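Aeromonas extracellular serine protease (Aeromonas sobria, PDB 3WQB) preferentially cleaves peptide bonds that follow two basic residues, one of them lysine, as a secreted calcium-binding serine protease of the furin subfamily that activates the host kallikrein/kinin system. Local coordinates at residues S96-T101 with G143-D148; L162-A167 with D197-Q202; D170-N175 with K206-A211. The protein carries 1 engineered substitution. One frame throughout, in Å; residues are numbered along the deposited sequence.

Contact 1 of 3, residues S96-T101 with G143-D148; sequences SKNVVT and GFNLLD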
ATOM      1  N   SER A  96      11.452 -18.740  -6.859  1.00 12.44           N
ATOM      2  CA  SER A  96      11.944 -17.710  -5.941  1.00 12.35           C
ATOM      3  C   SER A  96      13.333 -17.243  -6.349  1.00 12.53           C
ATOM      4  O   SER A  96      14.103 -18.009  -6.941  1.00 12.94           O
ATOM      5  CB  SER A  96      12.031 -18.238  -4.515  1.00 12.15           C
ATOM      6  OG  SER A  96      10.764 -18.583  -3.987  1.00 11.88           O
ATOM      7  N   LYS A  97      13.657 -15.997  -6.012  1.00 12.62           N
ATOM      8  CA  LYS A  97      14.985 -15.457  -6.270  1.00 12.79           C
ATOM      9  C   LYS A  97      15.492 -14.636  -5.094  1.00 12.69           C
ATOM     10  O   LYS A  97      14.783 -13.786  -4.531  1.00 12.83           O
ATOM     11  CB  LYS A  97      15.032 -14.621  -7.557  1.00 12.97           C
ATOM     12  CG  LYS A  97      16.448 -14.209  -7.950  1.00 14.83           C
ATOM     13  CD  LYS A  97      16.532 -13.537  -9.304  1.00 17.23           C
ATOM     14  CE  LYS A  97      17.956 -13.064  -9.561  1.00 18.25           C
ATOM     15  NZ  LYS A  97      18.067 -12.432 -10.902  1.00 20.20           N
ATOM     16  N   ASN A  98      16.735 -14.916  -4.728  1.00 12.57           N
ATOM     17  CA  ASN A  98      17.474 -14.074  -3.821  1.00 12.74           C
ATOM     18  C   ASN A  98      18.172 -13.022  -4.673  1.00 13.37           C
ATOM     19  O   ASN A  98      19.110 -13.329  -5.417  1.00 13.76           O
ATOM     20  CB  ASN A  98      18.490 -14.910  -3.051  1.00 12.87           C
ATOM     21  CG  ASN A  98      19.110 -14.151  -1.912  1.00 12.78           C
ATOM     22  OD1 ASN A  98      19.472 -12.990  -2.059  1.00 12.78           O
ATOM     23  ND2 ASN A  98      19.244 -14.806  -0.760  1.00 14.40           N
ATOM     24  N   VAL A  99      17.697 -11.785  -4.601  1.00 13.60           N
ATOM     25  CA  VAL A  99      18.237 -10.742  -5.475  1.00 14.83           C
ATOM     26  C   VAL A  99      19.578 -10.197  -4.974  1.00 15.41           C
ATOM     27  O   VAL A  99      20.274  -9.490  -5.704  1.00 16.51           O
ATOM     28  CB  VAL A  99      17.223  -9.594  -5.728  1.00 14.79           C
ATOM     29  CG1 VAL A  99      15.939 -10.139  -6.337  1.00 15.19           C
ATOM     30  CG2 VAL A  99      16.932  -8.808  -4.448  1.00 15.16           C
ATOM     31  N   VAL A 100      19.937 -10.539  -3.738  1.00 15.78           N
ATOM     32  CA  VAL A 100      21.236 -10.160  -3.183  1.00 16.66           C
ATOM     33  C   VAL A 100      22.338 -11.116  -3.675  1.00 17.23           C
ATOM     34  O   VAL A 100      23.365 -10.665  -4.183  1.00 18.46           O
ATOM     35  CB  VAL A 100      21.197 -10.087  -1.637  1.00 16.34           C
ATOM     36  CG1 VAL A 100      22.574  -9.709  -1.080  1.00 17.21           C
ATOM     37  CG2 VAL A 100      20.138  -9.087  -1.182  1.00 16.31           C
ATOM     38  N   THR A 101      22.102 -12.423  -3.558  1.00 17.18           N
ATOM     39  CA  THR A 101      23.118 -13.434  -3.890  1.00 17.36           C
ATOM     40  C   THR A 101      22.961 -14.006  -5.304  1.00 17.45           C
ATOM     41  O   THR A 101      23.895 -14.610  -5.851  1.00 18.64           O
ATOM     42  CB  THR A 101      23.078 -14.619  -2.901  1.00 17.51           C
ATOM     43  OG1 THR A 101      21.826 -15.303  -3.019  1.00 16.68           O
ATOM     44  CG2 THR A 101      23.258 -14.146  -1.458  1.00 18.31           C
ATOM     45  N   GLY A 143       9.079 -16.464  -3.175  1.00 10.48           N
ATOM     46  CA  GLY A 143       9.601 -15.310  -2.437  1.00 10.72           C
ATOM     47  C   GLY A 143      10.660 -14.557  -3.224  1.00 10.96           C
ATOM     48  O   GLY A 143      11.494 -15.169  -3.897  1.00 11.28           O
ATOM     49  N   PHE A 144      10.623 -13.230  -3.132  1.00 10.50           N
ATOM     50  CA  PHE A 144      11.612 -12.374  -3.782  1.00 10.15           C
ATOM     51  C   PHE A 144      12.010 -11.347  -2.735  1.00 10.00           C
ATOM     52  O   PHE A 144      11.181 -10.539  -2.316  1.00 10.78           O
ATOM     53  CB  PHE A 144      11.011 -11.706  -5.022  1.00 10.76           C
ATOM     54  CG  PHE A 144      10.508 -12.684  -6.032  1.00 10.51           C
ATOM     55  CD1 PHE A 144      11.380 -13.282  -6.928  1.00 10.68           C
ATOM     56  CD2 PHE A 144       9.161 -13.024  -6.080  1.00 11.03           C
ATOM     57  CE1 PHE A 144      10.930 -14.219  -7.862  1.00 11.10           C
ATOM     58  CE2 PHE A 144       8.704 -13.946  -7.006  1.00 11.30           C
ATOM     59  CZ  PHE A 144       9.585 -14.552  -7.893  1.00 12.32           C
ATOM     60  N   ASN A 145      13.270 -11.405  -2.295  1.00 10.00           N
ATOM     61  CA  ASN A 145      13.710 -10.641  -1.130  1.00 10.13           C
ATOM     62  C   ASN A 145      14.149  -9.209  -1.445  1.00 10.33           C
ATOM     63  O   ASN A 145      15.241  -8.772  -1.049  1.00 10.80           O
ATOM     64  CB  ASN A 145      14.794 -11.410  -0.353  1.00 10.73           C
ATOM     65  CG  ASN A 145      16.086 -11.584  -1.137  1.00 11.52           C
ATOM     66  OD1 ASN A 145      16.100 -11.504  -2.362  1.00 11.64           O
ATOM     67  ND2 ASN A 145      17.178 -11.847  -0.427  1.00 12.58           N
ATOM     68  N   LEU A 146      13.271  -8.477  -2.130  1.00 10.18           N
ATOM     69  CA  LEU A 146      13.528  -7.089  -2.509  1.00 10.33           C
ATOM     70  C   LEU A 146      13.889  -6.184  -1.333  1.00 10.38           C
ATOM     71  O   LEU A 146      14.603  -5.199  -1.508  1.00 11.41           O
ATOM     72  CB  LEU A 146      12.300  -6.510  -3.229  1.00 10.47           C
ATOM     73  CG  LEU A 146      12.332  -6.570  -4.758  1.00 10.41           C
ATOM     74  CD1 LEU A 146      13.343  -5.559  -5.312  1.00 11.13           C
ATOM     75  CD2 LEU A 146      12.605  -7.979  -5.303  1.00 11.77           C
ATOM     76  N   LEU A 147      13.369  -6.510  -0.148  1.00 10.87           N
ATOM     77  CA  LEU A 147      13.510  -5.657   1.041  1.00 11.40           C
ATOM     78  C   LEU A 147      14.609  -6.124   1.987  1.00 11.94           C
ATOM     79  O   LEU A 147      14.737  -5.594   3.091  1.00 13.02           O
ATOM     80  CB  LEU A 147      12.181  -5.556   1.794  1.00 11.65           C
ATOM     81  CG  LEU A 147      10.925  -5.192   0.997  1.00 12.94           C
ATOM     82  CD1 LEU A 147       9.704  -5.184   1.895  1.00 13.65           C
ATOM     83  CD2 LEU A 147      11.081  -3.872   0.281  1.00 13.44           C
ATOM     84  N   ASP A 148      15.407  -7.105   1.560  1.00 12.39           N
ATOM     85  CA  ASP A 148      16.596  -7.491   2.337  1.00 12.84           C
ATOM     86  C   ASP A 148      17.434  -6.236   2.574  1.00 13.13           C
ATOM     87  O   ASP A 148      17.528  -5.373   1.699  1.00 13.11           O
ATOM     88  CB  ASP A 148      17.418  -8.546   1.577  1.00 13.43           C
ATOM     89  CG  ASP A 148      18.602  -9.066   2.382  1.00 14.62           C
ATOM     90  OD1 ASP A 148      19.652  -8.388   2.447  1.00 15.44           O
ATOM     91  OD2 ASP A 148      18.490 -10.176   2.940  1.00 17.70           O
TER
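The amide groups of N98 and N145 meet almost at a right angle, their planes 80° apart, and this crossing shows how two asparagines can join the loop before helix 115-124 to the end strand of a subtilisin-type parallel sheet. N145 ND2 comes down on one face of the N98 amide and gives its hydrogen to OD1 at 3.0 Å, standing well above the carbonyl plane. From the opposite face the backbone N of T101 reaches the same oxygen, which makes an Asx motif of N98 to T101, so the acceptor is gripped from both sides. The other end of the N145 amide works in its own plane: OD1 takes the N-H of V99 on a lone pair at 2.8 Å. That reach depends on the first torsion of N145, which sets CG between the backbone N and the carbonyl carbon (chi1 66°). At the ring of F144, K97 N and S96 CA approach obliquely, and K97 CB lies 3.9 Å from CD1; the ring also rests on A161 of helix 155-164.

Upstream, the loop runs beside strand 140-144 through a single bridge between K97 and F144, with K97 N bonded to G143 O at 3.1 Å. Downstream, the apolar side chains of V99 and L146 cross at about a right angle, CG1 of V99 lying 4.1 Å from CD2 of L146. The V100 methyl CG2 lies against the carboxylate of D148, whose OD1 accepts from N150 N. N145 lies about 7 Å from D78, measured between side chains; D78 is the predicted aspartate of the charge relay system, and its backbone also bonds to those of F144 and L147. At the upstream end, S96 OG accepts the backbone N-H of G143 at 2.8 Å along an almost straight line, 176° at the hydrogen.

Contact 2 of 3, residues L162-A167 with D197-Q202; sequences LGDSNA and DRLFEQ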
ATOM      1  N   LEU A 162       7.722  -8.816  -9.824  1.00 10.19           N
ATOM      2  CA  LEU A 162       6.359  -8.312  -9.913  1.00 10.26           C
ATOM      3  C   LEU A 162       5.664  -8.677 -11.231  1.00 10.58           C
ATOM      4  O   LEU A 162       4.677  -8.052 -11.624  1.00 10.55           O
ATOM      5  CB  LEU A 162       6.333  -6.805  -9.636  1.00 10.24           C
ATOM      6  CG  LEU A 162       6.533  -6.427  -8.159  1.00  9.72           C
ATOM      7  CD1 LEU A 162       6.929  -4.966  -8.018  1.00 11.37           C
ATOM      8  CD2 LEU A 162       5.275  -6.748  -7.328  1.00 10.53           C
ATOM      9  N   GLY A 163       6.187  -9.686 -11.923  1.00 10.76           N
ATOM     10  CA  GLY A 163       5.482 -10.275 -13.055  1.00 11.78           C
ATOM     11  C   GLY A 163       6.147 -10.179 -14.402  1.00 12.19           C
ATOM     12  O   GLY A 163       5.610 -10.699 -15.369  1.00 12.78           O
ATOM     13  N   ASP A 164       7.305  -9.531 -14.482  1.00 12.21           N
ATOM     14  CA  ASP A 164       7.982  -9.339 -15.769  1.00 12.99           C
ATOM     15  C   ASP A 164       8.822 -10.548 -16.184  1.00 13.34           C
ATOM     16  O   ASP A 164       9.068 -10.745 -17.375  1.00 14.37           O
ATOM     17  CB  ASP A 164       8.849  -8.078 -15.742  1.00 12.90           C
ATOM     18  CG  ASP A 164       9.513  -7.798 -17.073  1.00 13.99           C
ATOM     19  OD1 ASP A 164       8.793  -7.454 -18.026  1.00 16.49           O
ATOM     20  OD2 ASP A 164      10.758  -7.888 -17.138  1.00 15.43           O
ATOM     21  N   SER A 165       9.242 -11.366 -15.224  1.00 13.21           N
ATOM     22  CA  SER A 165      10.117 -12.507 -15.518  1.00 13.17           C
ATOM     23  C   SER A 165       9.328 -13.778 -15.791  1.00 13.29           C
ATOM     24  O   SER A 165       8.157 -13.893 -15.427  1.00 12.92           O
ATOM     25  CB  SER A 165      11.072 -12.742 -14.348  1.00 13.38           C
ATOM     26  OG  SER A 165      10.388 -13.243 -13.217  1.00 12.99           O
ATOM     27  N   ASN A 166       9.986 -14.749 -16.418  1.00 13.45           N
ATOM     28  CA  ASN A 166       9.368 -16.050 -16.604  1.00 14.32           C
ATOM     29  C   ASN A 166       8.983 -16.663 -15.270  1.00 13.93           C
ATOM     30  O   ASN A 166       7.960 -17.325 -15.153  1.00 14.95           O
ATOM     31  CB  ASN A 166      10.298 -16.985 -17.372  1.00 14.82           C
ATOM     32  CG  ASN A 166      10.490 -16.553 -18.802  1.00 16.27           C
ATOM     33  OD1 ASN A 166       9.771 -15.690 -19.303  1.00 17.98           O
ATOM     34  ND2 ASN A 166      11.465 -17.148 -19.469  1.00 17.88           N
ATOM     35  N   ALA A 167       9.799 -16.404 -14.252  1.00 13.43           N
ATOM     36  CA  ALA A 167       9.564 -16.975 -12.939  1.00 13.32           C
ATOM     37  C   ALA A 167       8.279 -16.440 -12.302  1.00 12.91           C
ATOM     38  O   ALA A 167       7.504 -17.210 -11.716  1.00 13.13           O
ATOM     39  CB  ALA A 167      10.767 -16.717 -12.033  1.00 13.95           C
ATOM     40  N   ASP A 197       3.727   0.500 -13.416  1.00 11.63           N
ATOM     41  CA  ASP A 197       2.288   0.631 -13.647  1.00 12.51           C
ATOM     42  C   ASP A 197       1.863  -0.099 -14.916  1.00 12.38           C
ATOM     43  O   ASP A 197       0.830  -0.768 -14.921  1.00 12.53           O
ATOM     44  CB  ASP A 197       1.865   2.096 -13.726  1.00 13.10           C
ATOM     45  CG  ASP A 197       1.788   2.769 -12.360  1.00 15.41           C
ATOM     46  OD1 ASP A 197       2.065   2.121 -11.321  1.00 16.14           O
ATOM     47  OD2 ASP A 197       1.437   3.967 -12.331  1.00 20.04           O
ATOM     48  N   ARG A 198       2.672   0.001 -15.969  1.00 11.85           N
ATOM     49  CA  ARG A 198       2.352  -0.671 -17.229  1.00 11.88           C
ATOM     50  C   ARG A 198       2.399  -2.184 -17.055  1.00 11.23           C
ATOM     51  O   ARG A 198       1.550  -2.909 -17.594  1.00 11.35           O
ATOM     52  CB  ARG A 198       3.296  -0.206 -18.338  1.00 12.69           C
ATOM     53  CG  ARG A 198       3.030   1.224 -18.785  1.00 14.47           C
ATOM     54  CD  ARG A 198       4.148   1.760 -19.647  1.00 17.93           C
ATOM     55  NE  ARG A 198       3.974   3.181 -19.925  1.00 21.40           N
ATOM     56  CZ  ARG A 198       4.776   3.892 -20.711  1.00 22.31           C
ATOM     57  NH1 ARG A 198       5.814   3.317 -21.305  1.00 22.35           N
ATOM     58  NH2 ARG A 198       4.539   5.182 -20.900  1.00 25.16           N
ATOM     59  N   LEU A 199       3.387  -2.663 -16.301  1.00 10.83           N
ATOM     60  CA  LEU A 199       3.475  -4.088 -16.008  1.00 10.61           C
ATOM     61  C   LEU A 199       2.249  -4.558 -15.223  1.00 10.40           C
ATOM     62  O   LEU A 199       1.661  -5.601 -15.526  1.00 10.81           O
ATOM     63  CB  LEU A 199       4.749  -4.395 -15.218  1.00 10.80           C
ATOM     64  CG  LEU A 199       4.918  -5.830 -14.721  1.00 10.86           C
ATOM     65  CD1 LEU A 199       5.009  -6.812 -15.887  1.00 11.59           C
ATOM     66  CD2 LEU A 199       6.127  -5.939 -13.799  1.00 12.26           C
ATOM     67  N   PHE A 200       1.882  -3.799 -14.192  1.00 10.17           N
ATOM     68  CA  PHE A 200       0.758  -4.188 -13.347  1.00 10.17           C
ATOM     69  C   PHE A 200      -0.527  -4.211 -14.175  1.00 10.33           C
ATOM     70  O   PHE A 200      -1.383  -5.071 -13.962  1.00 10.26           O
ATOM     71  CB  PHE A 200       0.574  -3.226 -12.167  1.00 10.41           C
ATOM     72  CG  PHE A 200       1.581  -3.359 -11.030  1.00  9.75           C
ATOM     73  CD1 PHE A 200       2.907  -3.772 -11.219  1.00  9.54           C
ATOM     74  CD2 PHE A 200       1.189  -2.979  -9.752  1.00  9.40           C
ATOM     75  CE1 PHE A 200       3.787  -3.828 -10.126  1.00  9.59           C
ATOM     76  CE2 PHE A 200       2.062  -3.022  -8.675  1.00  9.76           C
ATOM     77  CZ  PHE A 200       3.367  -3.427  -8.857  1.00  9.47           C
ATOM     78  N   GLU A 201      -0.673  -3.255 -15.094  1.00 10.15           N
ATOM     79  CA  GLU A 201      -1.847  -3.221 -15.971  1.00 10.77           C
ATOM     80  C   GLU A 201      -1.913  -4.486 -16.817  1.00 10.88           C
ATOM     81  O   GLU A 201      -2.961  -5.135 -16.897  1.00 10.79           O
ATOM     82  CB  GLU A 201      -1.824  -1.973 -16.856  1.00 10.77           C
ATOM     83  CG  GLU A 201      -2.951  -1.958 -17.887  1.00 11.47           C
ATOM     84  CD  GLU A 201      -3.084  -0.655 -18.647  1.00 14.46           C
ATOM     85  OE1 GLU A 201      -2.321   0.299 -18.389  1.00 18.18           O
ATOM     86  OE2 GLU A 201      -3.966  -0.596 -19.525  1.00 17.33           O
ATOM     87  N   GLN A 202      -0.791  -4.849 -17.432  1.00 10.72           N
ATOM     88  CA  GLN A 202      -0.775  -6.029 -18.294  1.00 11.93           C
ATOM     89  C   GLN A 202      -1.064  -7.305 -17.510  1.00 11.69           C
ATOM     90  O   GLN A 202      -1.773  -8.193 -17.974  1.00 12.45           O
ATOM     91  CB  GLN A 202       0.558  -6.123 -19.019  1.00 12.87           C
ATOM     92  CG  GLN A 202       0.701  -5.073 -20.086  1.00 16.97           C
ATOM     93  CD  GLN A 202      -0.522  -5.005 -21.019  1.00 20.80           C
ATOM     94  OE1 GLN A 202      -1.014  -6.035 -21.507  1.00 23.72           O
ATOM     95  NE2 GLN A 202      -1.000  -3.787 -21.285  1.00 21.41           N
TER
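L199 lays its methyl groups on the backbone of residues 162-164, while F200, the next residue of helix 191-205, sets its ring against the side chain of L162. L199 comes first. Its CG stands opposite the backbone N (chi1 174°), which carries the two methyls out to L162, G163 and D164. CD2 lies 3.4 Å from L162 O, the carbonyl that also accepts a hydrogen bond from Y212 OH, while CD1 rests 3.9 Å from G163 C and 3.8 Å from D164 N. Both methyls touch D164 CB, each at 4.0 Å. D164 OD1 is hydrogen-bonded to a polar side chain of another protein chain.

F200 follows, and its side chain crosses that of L162 obliquely. L162 CD1 lies in the plane of the ring at its edge, 4.0 Å from CE1, and L162 CB approaches the same atom at 3.9 Å. The ring is also stacked with Y212. No hydrogen bond joins the two segments. Both helices lie against strand 173-179 of the parallel sheet, L162 and F200 each touching Q176, an arrangement that belongs to the alpha/beta/alpha layering of the subtilisin fold.

Contact 3 of 3, residues D170-N175 with K206-A211; sequences DNRVFN and KAQGAA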
ATOM      1  N   ASP A 170       3.450 -15.936 -13.930  1.00 13.23           N
ATOM      2  CA  ASP A 170       2.277 -16.789 -13.746  1.00 13.54           C
ATOM      3  C   ASP A 170       1.748 -16.836 -12.324  1.00 13.22           C
ATOM      4  O   ASP A 170       1.025 -17.753 -11.951  1.00 14.51           O
ATOM      5  CB  ASP A 170       2.545 -18.203 -14.268  1.00 14.03           C
ATOM      6  CG  ASP A 170       3.672 -18.898 -13.528  1.00 16.08           C
ATOM      7  OD1 ASP A 170       4.499 -18.213 -12.871  1.00 17.56           O
ATOM      8  OD2 ASP A 170       3.732 -20.148 -13.626  1.00 21.44           O
ATOM      9  N   ASN A 171       2.102 -15.839 -11.524  1.00 12.49           N
ATOM     10  CA  ASN A 171       1.393 -15.630 -10.267  1.00 11.59           C
ATOM     11  C   ASN A 171       0.069 -14.942 -10.518  1.00 11.17           C
ATOM     12  O   ASN A 171      -0.034 -14.084 -11.399  1.00 12.38           O
ATOM     13  CB  ASN A 171       2.226 -14.805  -9.298  1.00 11.36           C
ATOM     14  CG  ASN A 171       3.399 -15.573  -8.782  1.00 11.01           C
ATOM     15  OD1 ASN A 171       3.236 -16.536  -8.031  1.00 12.34           O
ATOM     16  ND2 ASN A 171       4.597 -15.179  -9.204  1.00 12.11           N
ATOM     17  N   ARG A 172      -0.941 -15.334  -9.751  1.00 10.14           N
ATOM     18  CA  ARG A 172      -2.226 -14.647  -9.775  1.00 10.05           C
ATOM     19  C   ARG A 172      -2.416 -13.661  -8.616  1.00  9.77           C
ATOM     20  O   ARG A 172      -3.389 -12.914  -8.617  1.00 10.38           O
ATOM     21  CB  ARG A 172      -3.395 -15.624  -9.819  1.00 10.00           C
ATOM     22  CG  ARG A 172      -3.587 -16.273 -11.188  1.00 11.46           C
ATOM     23  CD  ARG A 172      -5.029 -16.722 -11.407  1.00 12.62           C
ATOM     24  NE  ARG A 172      -5.890 -15.567 -11.636  1.00 12.59           N
ATOM     25  CZ  ARG A 172      -7.214 -15.552 -11.498  1.00 12.06           C
ATOM     26  NH1 ARG A 172      -7.886 -16.642 -11.126  1.00 13.30           N
ATOM     27  NH2 ARG A 172      -7.873 -14.414 -11.721  1.00 13.85           N
ATOM     28  N   VAL A 173      -1.508 -13.652  -7.634  1.00  9.93           N
ATOM     29  CA  VAL A 173      -1.554 -12.669  -6.549  1.00  9.80           C
ATOM     30  C   VAL A 173      -0.132 -12.184  -6.311  1.00  9.29           C
ATOM     31  O   VAL A 173       0.795 -12.987  -6.199  1.00  9.82           O
ATOM     32  CB  VAL A 173      -2.150 -13.260  -5.242  1.00  9.73           C
ATOM     33  CG1 VAL A 173      -2.250 -12.187  -4.184  1.00 10.20           C
ATOM     34  CG2 VAL A 173      -3.530 -13.868  -5.493  1.00 10.99           C
ATOM     35  N   PHE A 174       0.039 -10.868  -6.242  1.00  9.10           N
ATOM     36  CA  PHE A 174       1.325 -10.270  -5.851  1.00  8.53           C
ATOM     37  C   PHE A 174       1.147  -9.549  -4.540  1.00  8.47           C
ATOM     38  O   PHE A 174       0.458  -8.530  -4.474  1.00  8.98           O
ATOM     39  CB  PHE A 174       1.847  -9.317  -6.928  1.00  9.06           C
ATOM     40  CG  PHE A 174       2.258 -10.019  -8.187  1.00  9.20           C
ATOM     41  CD1 PHE A 174       1.346 -10.239  -9.211  1.00  9.37           C
ATOM     42  CD2 PHE A 174       3.564 -10.482  -8.338  1.00 10.52           C
ATOM     43  CE1 PHE A 174       1.734 -10.917 -10.378  1.00 10.51           C
ATOM     44  CE2 PHE A 174       3.957 -11.158  -9.488  1.00 10.26           C
ATOM     45  CZ  PHE A 174       3.040 -11.375 -10.514  1.00 10.33           C
ATOM     46  N   ASN A 175       1.739 -10.116  -3.495  1.00  8.46           N
ATOM     47  CA  ASN A 175       1.641  -9.552  -2.160  1.00  8.30           C
ATOM     48  C   ASN A 175       2.737  -8.531  -1.895  1.00  8.76           C
ATOM     49  O   ASN A 175       3.915  -8.867  -1.954  1.00  8.79           O
ATOM     50  CB  ASN A 175       1.709 -10.674  -1.123  1.00  8.67           C
ATOM     51  CG  ASN A 175       1.439 -10.177   0.275  1.00  8.31           C
ATOM     52  OD1 ASN A 175       0.320 -10.305   0.771  1.00  9.03           O
ATOM     53  ND2 ASN A 175       2.453  -9.592   0.913  1.00 10.28           N
ATOM     54  N   LYS A 206      -5.011  -9.520 -18.066  1.00 14.67           N
ATOM     55  CA  LYS A 206      -4.907 -10.688 -18.946  1.00 14.76           C
ATOM     56  C   LYS A 206      -5.829 -11.811 -18.484  1.00 14.78           C
ATOM     57  O   LYS A 206      -6.442 -11.734 -17.423  1.00 15.31           O
ATOM     58  CB  LYS A 206      -3.471 -11.185 -18.967  1.00 15.05           C
ATOM     59  CG  LYS A 206      -2.987 -11.581 -17.589  1.00 14.84           C
ATOM     60  CD  LYS A 206      -1.577 -12.064 -17.611  1.00 16.32           C
ATOM     61  CE  LYS A 206      -1.275 -12.689 -16.279  1.00 15.73           C
ATOM     62  NZ  LYS A 206       0.046 -13.369 -16.239  1.00 17.27           N
ATOM     63  N   ALA A 207      -5.913 -12.871 -19.286  1.00 15.27           N
ATOM     64  CA  ALA A 207      -6.550 -14.104 -18.839  1.00 16.53           C
ATOM     65  C   ALA A 207      -5.810 -14.634 -17.609  1.00 17.17           C
ATOM     66  O   ALA A 207      -4.578 -14.549 -17.537  1.00 18.18           O
ATOM     67  CB  ALA A 207      -6.539 -15.140 -19.953  1.00 16.82           C
ATOM     68  N   GLN A 208      -6.560 -15.183 -16.656  1.00 18.46           N
ATOM     69  CA  GLN A 208      -6.007 -15.599 -15.361  1.00 18.95           C
ATOM     70  C   GLN A 208      -5.287 -14.403 -14.732  1.00 17.47           C
ATOM     71  O   GLN A 208      -4.121 -14.496 -14.330  1.00 18.67           O
ATOM     72  CB  GLN A 208      -5.054 -16.802 -15.507  1.00 19.99           C
ATOM     73  CG  GLN A 208      -5.717 -18.185 -15.578  1.00 23.51           C
ATOM     74  CD  GLN A 208      -6.889 -18.245 -16.539  1.00 27.10           C
ATOM     75  OE1 GLN A 208      -8.046 -18.140 -16.128  1.00 29.29           O
ATOM     76  NE2 GLN A 208      -6.595 -18.393 -17.829  1.00 29.06           N
ATOM     77  N   GLY A 209      -5.998 -13.274 -14.666  1.00 15.97           N
ATOM     78  CA  GLY A 209      -5.409 -12.007 -14.238  1.00 13.81           C
ATOM     79  C   GLY A 209      -4.860 -12.035 -12.826  1.00 12.46           C
ATOM     80  O   GLY A 209      -5.343 -12.770 -11.965  1.00 12.29           O
ATOM     81  N   ALA A 210      -3.840 -11.218 -12.604  1.00 10.98           N
ATOM     82  CA  ALA A 210      -3.191 -11.140 -11.295  1.00 10.50           C
ATOM     83  C   ALA A 210      -3.671  -9.953 -10.476  1.00 10.37           C
ATOM     84  O   ALA A 210      -3.798  -8.840 -10.984  1.00 10.81           O
ATOM     85  CB  ALA A 210      -1.691 -11.086 -11.469  1.00 10.95           C
ATOM     86  N   ALA A 211      -3.938 -10.225  -9.210  1.00 10.24           N
ATOM     87  CA  ALA A 211      -4.312  -9.203  -8.243  1.00  9.85           C
ATOM     88  C   ALA A 211      -3.107  -8.717  -7.448  1.00  9.44           C
ATOM     89  O   ALA A 211      -2.475  -9.501  -6.729  1.00  9.98           O
ATOM     90  CB  ALA A 211      -5.356  -9.758  -7.299  1.00 10.32           C
TER
HETATM   91  O   HOH W   1      -0.927 -14.807 -13.867  1.00 22.64           O
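R172 lies along the loop at Q208 and G209 and can be followed outward atom by atom. CB stands 4.1 Å from G209 O; CG passes 3.6 Å from Q208 O, and CD runs alongside Q208 CB. There the chain bends (chi3 73°), bringing the guanidinium group side-on to the peptide. NE and NH2 both donate to G209 O, at 2.9 and 3.0 Å, with the oxygen close to the guanidinium plane; NH2 meets it on a lone pair, whereas NE is tilted from the carbonyl plane. Q208 CA covers one face of the group. NH2 also bonds to L356 O, so this tip ties a second part of the chain to the loop.

The backbones pair as well: A211 N donates to R172 O at 2.8 Å and F174 N to A211 O at 2.9 Å. A210 CB meets the edge of the F174 ring in its plane, 3.6 Å from CE1. A water bonded to K206 NZ also lies beside N171 O and Q208 O. The parallel bridge of V173 with A211 opens the pairing of strands 173-179 and 211-215, which helix 191-205 connects: a beta-alpha-beta crossover of the subtilisin domain.

In the fold
All three contacts belong to the subtilisin domain and its parallel sheet, in which strand 140-144 is an outer strand and strands 173-179 and 211-215 are neighbours. Contact 1 closes along the chain before the others open; its centre lies about 17 Å from that of contact 2 and about 20 Å from that of contact 3, without touching either. Contacts 2 and 3 alternate in sequence, their centres about 9 Å apart, and they touch where F174 CE2 packs 3.5 Å from L162 C. Helix 155-164, strand 173-179, helix 191-205 and strand 211-215 follow one another and build adjoining layers of sheet and helices, while contact 1 joins a loop to the sheet's edge, near the predicted catalytic D78.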